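Local coordinates for protein 3-chlorocatechol 1,2-dioxygenase (Rhodococcus opacus, PDB 2BOY) that probably opens the aromatic ring of catechols such as 3-chlorocatechol between its two hydroxylated carbons, using a ferric iron and dioxygen, at residues L49-E60 and Q71-F79; L117-Q126 and H191-Y201. All blocks are in the same frame, centred on the assembly; numbering follows the deposited sequence.

Interaction 1: L49-E60 and Q71-F79; sequences LFLDVFFEHAIE and QSSIQGPYF. With BHO (benzhydroxamic acid), chain J; LPP (2-(hexadecanoyloxy)-1-[(phosphonooxy)methyl]ethyl hexadecanoate), chain B.
L49 meets the Y78 ring obliquely, its CD1 3.8 Å from Y78 OH, a hydroxyl hydrogen-bonded to Y167 OH, while CG of P77 lies over one face of that phenol, offset toward the rim. The E56 carboxylate is the other flat group: Q75 N reaches OE1 from above its plane, and G76 N takes the syn lone pair of OE2. These bonds, 2.9 Å from Q75 N to E56 OE1 and 3.0 Å from G76 N to E56 OE2, fix the loop where it passes the short helices of the N-terminal region.

The extended E56 chain lies across I74, its CD 3.4 Å from I74 CB. In I74, CG1 sits between the backbone N and the carbonyl carbon (chi1 68°), which sends CD1 toward bound benzhydroxamic acid while CG2 packs on the backbone of H57. P77 CD lies above the ligand's phenyl ring, 3.6 Å from C1. L49 CD1 and V53 CG2 come to C5 and C4 of the same ring, and CD2 of Y78 lies 3.1 Å from O2 of the hydroxamate. G76 has positive phi, and a CB there would run into the ligand. On the far side of the helices, a phospholipid acyl chain passes over one face of F55 and ends at the edge of F50.

Farther along, S72 OG donates to E60 OE2 nearly along its C-O axis, and E60 OE1 forms a salt bridge with K225. D52 OD2 packs against G76 C and P77 N without a hydrogen bond to either, while OD1 bonds Y31 OH of the second subunit. With such partners E56 and E60 probably stay ionised, and E56, also bonded to Y28 OH of the second subunit, links that subunit to the pocket-lining loop at G76.

Interaction 2: L117-Q126 and H191-Y201; sequences LADVLLDMWQ and HLHWIIAKEGY. With FE (Fe (III) ion), chain I; BHO (benzhydroxamic acid), chain J.
W125 and H193 stack face to face as an offset pair, centroids of the indole five-membered ring and the imidazole 4.1 Å apart and planes at 6°. They sit in an antiparallel ladder of the intradiol dioxygenase beta core, where strand 121-125 pairs with strand 191-197 through six backbone bonds. In W125, CG stands between the backbone N and the carbonyl carbon (chi1 66°), which lays the indole across H193 and carries CH2 to within 3.6 Å of I195 CD1. H193 NE2 binds the ferric iron at 2.2 Å, alongside H191 NE2 and Y133. With an alanine here in place of W125, the H193 imidazole would lose its stacked face and I195 CD1 its indole contact, and the imidazole would probably be less restrained about its bond to iron.

The reverse face of the ladder carries L122, M124, W194 and I196. M124 CG stands over the centre of the W194 six-membered ring, 3.4 Å from the centroid, and SD lies higher above the same face, a Met-aromatic contact. L122 and I196 lie side by side. Beyond the strands, L117 CD1 sits over one face of the Y201 ring, toward its rim, and K198 NZ bonds A118 O at 2.9 Å, close to the line of its C=O.

In the fold
The two contacts, about 18 Å apart between centres, are successive along the chain and meet at the active site. Residues 71-79 run from the helices of interaction 1 to the sheet of interaction 2: Q75 O packs 3.4 Å from H193 CE1, and F79 CD1 lies 3.5 Å from W125 CZ3. Benzhydroxamic acid spans both, its phenyl ring among residues of interaction 1 and its hydroxamate beside the iron held by interaction 2. Y133, the third protein ligand, comes within about 4 Å of the Y78 side chain and 3 Å of that of H191. Q207 joins them too, bonding I74 O and touching both H191 and H193.

Interaction 1: L49-E60 and Q71-F79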
loop_
_atom_site.group_PDB
_atom_site.type_symbol
_atom_site.label_atom_id
_atom_site.label_comp_id
_atom_site.label_asym_id
_atom_site.label_seq_id
_atom_site.Cartn_x
_atom_site.Cartn_y
_atom_site.Cartn_z
ATOM N N LEU A 49 -4.749 -10.169 3.098
ATOM C CA LEU A 49 -4.213 -11.132 2.160
ATOM C C LEU A 49 -2.933 -10.614 1.503
ATOM O O LEU A 49 -1.904 -11.289 1.501
ATOM C CB LEU A 49 -5.269 -11.494 1.101
ATOM C CG LEU A 49 -4.809 -12.374 -0.073
ATOM C CD1 LEU A 49 -4.306 -13.762 0.363
ATOM C CD2 LEU A 49 -6.018 -12.521 -1.032
ATOM N N PHE A 50 -2.994 -9.408 0.934
ATOM C CA PHE A 50 -1.840 -8.858 0.232
ATOM C C PHE A 50 -0.633 -8.780 1.152
ATOM O O PHE A 50 0.475 -9.224 0.799
ATOM C CB PHE A 50 -2.176 -7.451 -0.282
ATOM C CG PHE A 50 -1.000 -6.739 -0.876
ATOM C CD1 PHE A 50 -0.508 -5.574 -0.287
ATOM C CD2 PHE A 50 -0.344 -7.245 -1.979
ATOM C CE1 PHE A 50 0.581 -4.906 -0.845
ATOM C CE2 PHE A 50 0.772 -6.594 -2.516
ATOM C CZ PHE A 50 1.221 -5.427 -1.933
ATOM N N LEU A 51 -0.845 -8.187 2.334
ATOM C CA LEU A 51 0.271 -8.004 3.250
ATOM C C LEU A 51 0.803 -9.350 3.732
ATOM O O LEU A 51 2.029 -9.539 3.811
ATOM C CB LEU A 51 -0.169 -7.159 4.453
ATOM C CG LEU A 51 -0.598 -5.736 4.011
ATOM C CD1 LEU A 51 -1.231 -5.003 5.209
ATOM C CD2 LEU A 51 0.562 -4.958 3.405
ATOM N N ASP A 52 -0.117 -10.269 4.051
ATOM C CA ASP A 52 0.278 -11.587 4.545
ATOM C C ASP A 52 1.015 -12.403 3.489
ATOM O O ASP A 52 1.929 -13.164 3.852
ATOM C CB ASP A 52 -0.909 -12.388 5.074
ATOM C CG ASP A 52 -1.356 -11.917 6.444
ATOM O OD1 ASP A 52 -0.742 -10.980 7.026
ATOM O OD2 ASP A 52 -2.349 -12.415 6.997
ATOM N N VAL A 53 0.674 -12.230 2.209
ATOM C CA VAL A 53 1.429 -12.903 1.134
ATOM C C VAL A 53 2.888 -12.397 1.067
ATOM O O VAL A 53 3.853 -13.185 1.089
ATOM C CB VAL A 53 0.736 -12.764 -0.235
ATOM C CG1 VAL A 53 1.675 -13.159 -1.404
ATOM C CG2 VAL A 53 -0.482 -13.658 -0.261
ATOM N N PHE A 54 3.044 -11.079 1.014
ATOM C CA PHE A 54 4.333 -10.492 0.656
ATOM C C PHE A 54 5.227 -10.056 1.803
ATOM O O PHE A 54 6.454 -9.965 1.635
ATOM C CB PHE A 54 4.094 -9.306 -0.298
ATOM C CG PHE A 54 3.627 -9.748 -1.664
ATOM C CD1 PHE A 54 4.495 -10.427 -2.495
ATOM C CD2 PHE A 54 2.323 -9.528 -2.081
ATOM C CE1 PHE A 54 4.066 -10.843 -3.772
ATOM C CE2 PHE A 54 1.887 -9.964 -3.324
ATOM C CZ PHE A 54 2.775 -10.599 -4.164
ATOM N N PHE A 55 4.620 -9.760 2.944
ATOM C CA PHE A 55 5.363 -9.143 4.053
ATOM C C PHE A 55 5.345 -9.899 5.359
ATOM O O PHE A 55 6.292 -9.750 6.136
ATOM C CB PHE A 55 4.904 -7.714 4.301
ATOM C CG PHE A 55 4.988 -6.867 3.094
ATOM C CD1 PHE A 55 3.834 -6.469 2.450
ATOM C CD2 PHE A 55 6.233 -6.517 2.551
ATOM C CE1 PHE A 55 3.910 -5.702 1.261
ATOM C CE2 PHE A 55 6.309 -5.761 1.369
ATOM C CZ PHE A 55 5.150 -5.359 0.727
ATOM N N GLU A 56 4.291 -10.667 5.665
ATOM C CA GLU A 56 4.268 -11.311 6.994
ATOM C C GLU A 56 5.490 -12.219 7.261
ATOM O O GLU A 56 5.985 -12.261 8.394
ATOM C CB GLU A 56 2.937 -12.032 7.307
ATOM C CG GLU A 56 2.751 -12.401 8.786
ATOM C CD GLU A 56 1.630 -13.385 9.087
ATOM O OE1 GLU A 56 1.578 -13.853 10.258
ATOM O OE2 GLU A 56 0.830 -13.736 8.191
ATOM N N HIS A 57 5.958 -12.971 6.248
ATOM C CA HIS A 57 7.165 -13.793 6.450
ATOM C C HIS A 57 8.341 -12.996 7.053
ATOM O O HIS A 57 9.076 -13.508 7.926
ATOM C CB HIS A 57 7.607 -14.526 5.168
ATOM C CG HIS A 57 8.198 -13.629 4.125
ATOM N ND1 HIS A 57 9.561 -13.394 4.032
ATOM C CD2 HIS A 57 7.617 -12.893 3.143
ATOM C CE1 HIS A 57 9.789 -12.559 3.029
ATOM N NE2 HIS A 57 8.626 -12.243 2.473
ATOM N N ALA A 58 8.533 -11.766 6.572
ATOM C CA ALA A 58 9.629 -10.915 7.077
ATOM C C ALA A 58 9.370 -10.517 8.527
ATOM O O ALA A 58 10.282 -10.488 9.356
ATOM C CB ALA A 58 9.800 -9.649 6.207
ATOM N N ILE A 59 8.135 -10.152 8.816
ATOM C CA ILE A 59 7.757 -9.764 10.187
ATOM C C ILE A 59 7.947 -10.987 11.118
ATOM O O ILE A 59 8.527 -10.902 12.242
ATOM C CB ILE A 59 6.293 -9.262 10.201
ATOM C CG1 ILE A 59 6.156 -7.928 9.416
ATOM C CG2 ILE A 59 5.751 -9.212 11.665
ATOM C CD1 ILE A 59 6.677 -6.652 10.186
ATOM N N GLU A 60 7.438 -12.127 10.676
ATOM C CA GLU A 60 7.534 -13.342 11.478
ATOM C C GLU A 60 8.995 -13.784 11.679
ATOM O O GLU A 60 9.359 -14.279 12.736
ATOM C CB GLU A 60 6.714 -14.452 10.817
ATOM C CG GLU A 60 6.333 -15.566 11.798
ATOM C CD GLU A 60 7.484 -16.558 12.018
ATOM O OE1 GLU A 60 8.365 -16.713 11.138
ATOM O OE2 GLU A 60 7.495 -17.188 13.067
ATOM N N GLN A 71 9.972 -24.475 15.925
ATOM C CA GLN A 71 9.937 -23.548 14.816
ATOM C C GLN A 71 8.539 -22.981 14.556
ATOM O O GLN A 71 7.555 -23.702 14.630
ATOM C CB GLN A 71 10.488 -24.201 13.548
ATOM C CG GLN A 71 10.638 -23.208 12.345
ATOM C CD GLN A 71 11.554 -21.994 12.627
ATOM O OE1 GLN A 71 11.146 -21.020 13.256
ATOM N NE2 GLN A 71 12.798 -22.058 12.114
ATOM N N SER A 72 8.473 -21.692 14.236
ATOM C CA SER A 72 7.192 -20.982 14.091
ATOM C C SER A 72 7.029 -20.599 12.632
ATOM O O SER A 72 7.997 -20.683 11.875
ATOM C CB SER A 72 7.202 -19.692 14.930
ATOM O OG SER A 72 8.376 -18.964 14.615
ATOM N N SER A 73 5.834 -20.113 12.259
ATOM C CA SER A 73 5.631 -19.585 10.906
ATOM C C SER A 73 4.536 -18.528 10.855
ATOM O O SER A 73 3.932 -18.213 11.894
ATOM C CB SER A 73 5.353 -20.707 9.906
ATOM O OG SER A 73 5.480 -20.186 8.576
ATOM N N ILE A 74 4.270 -17.969 9.670
ATOM C CA ILE A 74 3.217 -16.950 9.570
ATOM C C ILE A 74 1.875 -17.537 9.949
ATOM O O ILE A 74 1.648 -18.745 9.794
ATOM C CB ILE A 74 3.135 -16.280 8.176
ATOM C CG1 ILE A 74 2.646 -17.291 7.109
ATOM C CG2 ILE A 74 4.514 -15.670 7.742
ATOM C CD1 ILE A 74 2.372 -16.635 5.754
ATOM N N GLN A 75 0.969 -16.682 10.410
ATOM C CA GLN A 75 -0.417 -17.103 10.610
ATOM C C GLN A 75 -1.197 -17.131 9.272
ATOM O O GLN A 75 -2.055 -17.996 9.047
ATOM C CB GLN A 75 -1.123 -16.113 11.546
ATOM C CG GLN A 75 -2.562 -16.565 11.886
ATOM C CD GLN A 75 -3.241 -15.697 12.898
ATOM O OE1 GLN A 75 -4.329 -15.158 12.629
ATOM N NE2 GLN A 75 -2.620 -15.525 14.055
ATOM N N GLY A 76 -0.940 -16.144 8.418
ATOM C CA GLY A 76 -1.763 -15.948 7.223
ATOM C C GLY A 76 -3.134 -15.358 7.601
ATOM O O GLY A 76 -3.432 -15.104 8.794
ATOM N N PRO A 77 -3.974 -15.094 6.605
ATOM C CA PRO A 77 -5.207 -14.321 6.817
ATOM C C PRO A 77 -6.481 -15.128 6.995
ATOM O O PRO A 77 -7.565 -14.516 7.078
ATOM C CB PRO A 77 -5.311 -13.503 5.499
ATOM C CG PRO A 77 -4.846 -14.502 4.469
ATOM C CD PRO A 77 -3.701 -15.310 5.162
ATOM N N TYR A 78 -6.380 -16.452 7.057
ATOM C CA TYR A 78 -7.560 -17.290 7.041
ATOM C C TYR A 78 -7.894 -18.008 8.334
ATOM O O TYR A 78 -8.735 -18.923 8.315
ATOM C CB TYR A 78 -7.459 -18.337 5.902
ATOM C CG TYR A 78 -7.410 -17.708 4.523
ATOM C CD1 TYR A 78 -7.911 -16.419 4.282
ATOM C CD2 TYR A 78 -6.888 -18.421 3.462
ATOM C CE1 TYR A 78 -7.866 -15.868 2.963
ATOM C CE2 TYR A 78 -6.832 -17.885 2.172
ATOM C CZ TYR A 78 -7.324 -16.631 1.934
ATOM O OH TYR A 78 -7.236 -16.169 0.622
ATOM N N PHE A 79 -7.291 -17.605 9.455
ATOM C CA PHE A 79 -7.712 -18.180 10.732
ATOM C C PHE A 79 -9.112 -17.688 11.044
ATOM O O PHE A 79 -9.412 -16.517 10.774
ATOM C CB PHE A 79 -6.802 -17.703 11.888
ATOM C CG PHE A 79 -7.267 -18.142 13.245
ATOM C CD1 PHE A 79 -7.301 -19.503 13.583
ATOM C CD2 PHE A 79 -7.655 -17.191 14.210
ATOM C CE1 PHE A 79 -7.733 -19.901 14.846
ATOM C CE2 PHE A 79 -8.090 -17.593 15.505
ATOM C CZ PHE A 79 -8.141 -18.937 15.819
HETATM C C1 BHO J . -1.972 -18.032 3.535
HETATM C C2 BHO J . -0.790 -17.192 3.815
HETATM C C3 BHO J . -0.616 -16.018 3.080
HETATM C C4 BHO J . -1.551 -15.684 2.087
HETATM C C5 BHO J . -2.649 -16.487 1.830
HETATM C C6 BHO J . -2.863 -17.670 2.538
HETATM C C BHO J . -2.157 -19.289 4.326
HETATM O O1 BHO J . -1.173 -19.805 4.745
HETATM N N BHO J . -3.299 -19.902 4.562
HETATM O O2 BHO J . -4.328 -19.340 4.970
HETATM C C7 LPP B . -0.947 3.522 15.415
HETATM O O9 LPP B . -0.215 4.699 15.032
HETATM O O27 LPP B . 2.308 3.137 16.202
HETATM C C11 LPP B . -0.689 5.252 13.746
HETATM O O10 LPP B . -1.129 6.396 13.717
HETATM C C12 LPP B . -0.619 4.442 12.465
HETATM C C13 LPP B . 0.838 4.258 12.042
HETATM C C14 LPP B . 1.013 4.490 10.545
HETATM C C15 LPP B . 1.494 3.215 9.860
HETATM C C16 LPP B . 2.145 3.541 8.529
HETATM C C17 LPP B . 2.229 2.316 7.659
HETATM C C18 LPP B . 2.924 2.672 6.369
HETATM C C19 LPP B . 2.847 1.543 5.366
HETATM C C20 LPP B . 4.192 1.357 4.669
HETATM C C21 LPP B . 4.722 2.661 4.091
HETATM C C22 LPP B . 4.288 2.843 2.644
HETATM C C23 LPP B . 5.501 2.961 1.749
HETATM C C24 LPP B . 6.029 1.577 1.418
HETATM C C29 LPP B . 2.388 2.727 15.050
HETATM C C30 LPP B . 3.389 1.657 14.681
HETATM C C31 LPP B . 3.758 1.804 13.208
HETATM C C32 LPP B . 5.267 1.728 13.009
HETATM C C33 LPP B . 5.641 1.720 11.528
HETATM C C34 LPP B . 5.736 0.290 11.003
HETATM C C35 LPP B . 5.833 0.264 9.489
HETATM C C36 LPP B . 5.936 -1.170 9.010
HETATM C C37 LPP B . 5.083 -1.402 7.804
HETATM C C38 LPP B . 5.029 -2.889 7.457
HETATM C C39 LPP B . 3.960 -3.131 6.402
HETATM C C40 LPP B . 4.469 -2.819 4.988
HETATM C C41 LPP B . 3.347 -2.213 4.142
HETATM C C42 LPP B . 3.723 -2.038 2.662
HETATM C C43 LPP B . 2.461 -1.962 1.791
HETATM C C44 LPP B . 2.731 -1.500 0.368
#

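Interaction 2: L117-Q126 and H191-Y201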
loop_
_atom_site.group_PDB
_atom_site.type_symbol
_atom_site.label_atom_id
_atom_site.label_comp_id
_atom_site.label_asym_id
_atom_site.label_seq_id
_atom_site.Cartn_x
_atom_site.Cartn_y
_atom_site.Cartn_z
ATOM N N LEU A 117 3.805 -31.954 27.855
ATOM C CA LEU A 117 2.899 -30.934 28.352
ATOM C C LEU A 117 1.490 -31.412 28.095
ATOM O O LEU A 117 1.093 -31.623 26.936
ATOM C CB LEU A 117 3.146 -29.578 27.655
ATOM C CG LEU A 117 4.415 -28.815 28.107
ATOM C CD1 LEU A 117 4.689 -27.575 27.245
ATOM C CD2 LEU A 117 4.238 -28.400 29.609
ATOM N N ALA A 118 0.742 -31.630 29.171
ATOM C CA ALA A 118 -0.667 -32.032 29.070
ATOM C C ALA A 118 -1.591 -30.812 28.974
ATOM O O ALA A 118 -1.247 -29.737 29.444
ATOM C CB ALA A 118 -1.054 -32.906 30.294
ATOM N N ASP A 119 -2.770 -30.992 28.391
ATOM C CA ASP A 119 -3.798 -29.959 28.300
ATOM C C ASP A 119 -3.339 -28.728 27.514
ATOM O O ASP A 119 -3.776 -27.616 27.786
ATOM C CB ASP A 119 -4.246 -29.551 29.712
ATOM C CG ASP A 119 -4.939 -30.705 30.437
ATOM O OD1 ASP A 119 -5.908 -31.244 29.876
ATOM O OD2 ASP A 119 -4.552 -31.151 31.538
ATOM N N VAL A 120 -2.408 -28.919 26.584
ATOM C CA VAL A 120 -2.094 -27.872 25.614
ATOM C C VAL A 120 -3.268 -27.817 24.661
ATOM O O VAL A 120 -3.782 -28.873 24.266
ATOM C CB VAL A 120 -0.767 -28.187 24.846
ATOM C CG1 VAL A 120 -0.485 -27.161 23.746
ATOM C CG2 VAL A 120 0.411 -28.261 25.849
ATOM N N LEU A 121 -3.710 -26.599 24.327
ATOM C CA LEU A 121 -4.836 -26.440 23.412
ATOM C C LEU A 121 -4.243 -26.130 22.054
ATOM O O LEU A 121 -3.335 -25.279 21.950
ATOM C CB LEU A 121 -5.786 -25.303 23.850
ATOM C CG LEU A 121 -6.798 -25.421 25.022
ATOM C CD1 LEU A 121 -6.592 -26.582 25.997
ATOM C CD2 LEU A 121 -6.910 -24.105 25.808
ATOM N N LEU A 122 -4.706 -26.847 21.030
ATOM C CA LEU A 122 -4.220 -26.610 19.659
ATOM C C LEU A 122 -5.410 -26.309 18.772
ATOM O O LEU A 122 -6.399 -27.046 18.794
ATOM C CB LEU A 122 -3.447 -27.820 19.086
ATOM C CG LEU A 122 -2.145 -28.273 19.761
ATOM C CD1 LEU A 122 -2.469 -29.297 20.852
ATOM C CD2 LEU A 122 -1.182 -28.840 18.775
ATOM N N ASP A 123 -5.320 -25.211 18.026
ATOM C CA ASP A 123 -6.309 -24.824 17.055
ATOM C C ASP A 123 -5.688 -25.182 15.715
ATOM O O ASP A 123 -4.613 -24.685 15.402
ATOM C CB ASP A 123 -6.496 -23.309 17.125
ATOM C CG ASP A 123 -7.942 -22.891 17.140
ATOM O OD1 ASP A 123 -8.310 -22.023 17.935
ATOM O OD2 ASP A 123 -8.796 -23.353 16.377
ATOM N N MET A 124 -6.361 -25.978 14.892
ATOM C CA MET A 124 -5.767 -26.354 13.586
ATOM C C MET A 124 -6.732 -26.019 12.474
ATOM O O MET A 124 -7.926 -26.176 12.659
ATOM C CB MET A 124 -5.426 -27.839 13.578
ATOM C CG MET A 124 -4.405 -28.279 12.500
ATOM S SD MET A 124 -5.096 -28.536 10.798
ATOM C CE MET A 124 -5.379 -30.317 10.764
ATOM N N TRP A 125 -6.230 -25.434 11.384
ATOM C CA TRP A 125 -7.073 -25.202 10.211
ATOM C C TRP A 125 -6.279 -25.522 8.977
ATOM O O TRP A 125 -5.048 -25.414 8.964
ATOM C CB TRP A 125 -7.681 -23.769 10.170
ATOM C CG TRP A 125 -6.723 -22.605 10.007
ATOM C CD1 TRP A 125 -6.599 -21.809 8.910
ATOM C CD2 TRP A 125 -5.836 -22.043 11.010
ATOM N NE1 TRP A 125 -5.685 -20.804 9.141
ATOM C CE2 TRP A 125 -5.170 -20.937 10.406
ATOM C CE3 TRP A 125 -5.511 -22.391 12.340
ATOM C CZ2 TRP A 125 -4.186 -20.163 11.078
ATOM C CZ3 TRP A 125 -4.534 -21.630 13.021
ATOM C CH2 TRP A 125 -3.872 -20.532 12.379
ATOM N N GLN A 126 -6.990 -25.905 7.922
ATOM C CA GLN A 126 -6.340 -26.327 6.702
ATOM C C GLN A 126 -7.381 -26.186 5.610
ATOM O O GLN A 126 -8.580 -26.104 5.892
ATOM C CB GLN A 126 -5.887 -27.804 6.801
ATOM C CG GLN A 126 -7.098 -28.809 6.889
ATOM C CD GLN A 126 -6.667 -30.241 6.768
ATOM O OE1 GLN A 126 -6.368 -30.896 7.764
ATOM N NE2 GLN A 126 -6.664 -30.755 5.534
ATOM N N HIS A 191 -0.391 -27.389 3.414
ATOM C CA HIS A 191 0.043 -27.154 4.809
ATOM C C HIS A 191 -1.109 -27.273 5.822
ATOM O O HIS A 191 -2.286 -27.092 5.477
ATOM C CB HIS A 191 0.687 -25.747 4.930
ATOM C CG HIS A 191 -0.218 -24.653 4.467
ATOM N ND1 HIS A 191 -0.312 -24.264 3.152
ATOM C CD2 HIS A 191 -1.142 -23.933 5.144
ATOM C CE1 HIS A 191 -1.246 -23.330 3.041
ATOM N NE2 HIS A 191 -1.751 -23.096 4.247
ATOM N N LEU A 192 -0.743 -27.544 7.079
ATOM C CA LEU A 192 -1.640 -27.545 8.206
ATOM C C LEU A 192 -1.206 -26.355 9.048
ATOM O O LEU A 192 0.006 -26.228 9.307
ATOM C CB LEU A 192 -1.455 -28.818 9.031
ATOM C CG LEU A 192 -1.583 -30.124 8.235
ATOM C CD1 LEU A 192 -1.411 -31.293 9.201
ATOM C CD2 LEU A 192 -3.015 -30.119 7.625
ATOM N N HIS A 193 -2.173 -25.516 9.445
ATOM C CA HIS A 193 -1.930 -24.307 10.316
ATOM C C HIS A 193 -2.166 -24.685 11.772
ATOM O O HIS A 193 -3.117 -25.404 12.050
ATOM C CB HIS A 193 -2.961 -23.230 10.020
ATOM C CG HIS A 193 -2.737 -22.482 8.733
ATOM N ND1 HIS A 193 -1.875 -21.414 8.658
ATOM C CD2 HIS A 193 -3.298 -22.606 7.497
ATOM C CE1 HIS A 193 -1.876 -20.934 7.423
ATOM N NE2 HIS A 193 -2.721 -21.652 6.696
ATOM N N TRP A 194 -1.405 -24.121 12.735
ATOM C CA TRP A 194 -1.603 -24.464 14.135
ATOM C C TRP A 194 -1.380 -23.218 14.988
ATOM O O TRP A 194 -0.453 -22.456 14.719
ATOM C CB TRP A 194 -0.558 -25.474 14.598
ATOM C CG TRP A 194 -0.520 -26.748 13.813
ATOM C CD1 TRP A 194 0.132 -26.966 12.632
ATOM C CD2 TRP A 194 -1.151 -27.985 14.160
ATOM N NE1 TRP A 194 -0.088 -28.260 12.217
ATOM C CE2 TRP A 194 -0.853 -28.909 13.144
ATOM C CE3 TRP A 194 -1.962 -28.407 15.233
ATOM C CZ2 TRP A 194 -1.304 -30.225 13.176
ATOM C CZ3 TRP A 194 -2.421 -29.728 15.256
ATOM C CH2 TRP A 194 -2.090 -30.609 14.237
ATOM N N ILE A 195 -2.270 -23.010 15.949
ATOM C CA ILE A 195 -2.008 -22.069 17.067
ATOM C C ILE A 195 -2.086 -22.918 18.311
ATOM O O ILE A 195 -3.099 -23.592 18.543
ATOM C CB ILE A 195 -3.010 -20.895 17.083
ATOM C CG1 ILE A 195 -2.733 -19.953 15.891
ATOM C CG2 ILE A 195 -2.901 -20.067 18.438
ATOM C CD1 ILE A 195 -3.868 -18.933 15.630
ATOM N N ILE A 196 -1.022 -22.898 19.113
ATOM C CA ILE A 196 -0.838 -23.841 20.197
ATOM C C ILE A 196 -0.577 -23.035 21.465
ATOM O O ILE A 196 0.286 -22.144 21.461
ATOM C CB ILE A 196 0.372 -24.737 19.873
ATOM C CG1 ILE A 196 0.123 -25.442 18.506
ATOM C CG2 ILE A 196 0.618 -25.801 21.000
ATOM C CD1 ILE A 196 1.407 -26.023 17.910
ATOM N N ALA A 197 -1.313 -23.346 22.518
ATOM C CA ALA A 197 -1.284 -22.493 23.705
ATOM C C ALA A 197 -1.441 -23.303 25.003
ATOM O O ALA A 197 -2.155 -24.305 25.046
ATOM C CB ALA A 197 -2.422 -21.474 23.605
ATOM N N LYS A 198 -0.807 -22.828 26.077
ATOM C CA LYS A 198 -1.045 -23.392 27.391
ATOM C C LYS A 198 -0.641 -22.300 28.395
ATOM O O LYS A 198 0.393 -21.667 28.222
ATOM C CB LYS A 198 -0.195 -24.643 27.637
ATOM C CG LYS A 198 -0.518 -25.371 29.032
ATOM C CD LYS A 198 0.399 -26.598 29.240
ATOM C CE LYS A 198 0.416 -27.147 30.692
ATOM N NZ LYS A 198 -0.924 -27.480 31.185
ATOM N N GLU A 199 -1.499 -22.063 29.385
ATOM C CA GLU A 199 -1.170 -21.151 30.493
ATOM C C GLU A 199 0.226 -21.346 31.062
ATOM O O GLU A 199 0.633 -22.459 31.407
ATOM C CB GLU A 199 -2.228 -21.270 31.590
ATOM C CG GLU A 199 -2.029 -20.217 32.681
ATOM N N GLY A 200 0.974 -20.233 31.153
ATOM C CA GLY A 200 2.356 -20.242 31.586
ATOM C C GLY A 200 3.407 -20.448 30.510
ATOM O O GLY A 200 4.605 -20.511 30.810
ATOM N N TYR A 201 2.965 -20.578 29.251
ATOM C CA TYR A 201 3.884 -20.791 28.141
ATOM C C TYR A 201 3.626 -19.784 27.069
ATOM O O TYR A 201 2.519 -19.297 26.925
ATOM C CB TYR A 201 3.725 -22.213 27.554
ATOM C CG TYR A 201 4.123 -23.234 28.581
ATOM C CD1 TYR A 201 3.231 -23.611 29.598
ATOM C CD2 TYR A 201 5.401 -23.745 28.601
ATOM C CE1 TYR A 201 3.602 -24.511 30.582
ATOM C CE2 TYR A 201 5.781 -24.657 29.562
ATOM C CZ TYR A 201 4.877 -25.025 30.554
ATOM O OH TYR A 201 5.267 -25.898 31.506
HETATM FE FE FE I . -3.111 -21.604 4.552
HETATM C C1 BHO J . -1.972 -18.032 3.535
HETATM C C2 BHO J . -0.790 -17.192 3.815
HETATM C C3 BHO J . -0.616 -16.018 3.080
HETATM C C4 BHO J . -1.551 -15.684 2.087
HETATM C C5 BHO J . -2.649 -16.487 1.830
HETATM C C6 BHO J . -2.863 -17.670 2.538
HETATM C C BHO J . -2.157 -19.289 4.326
HETATM O O1 BHO J . -1.173 -19.805 4.745
HETATM N N BHO J . -3.299 -19.902 4.562
HETATM O O2 BHO J . -4.328 -19.340 4.970
#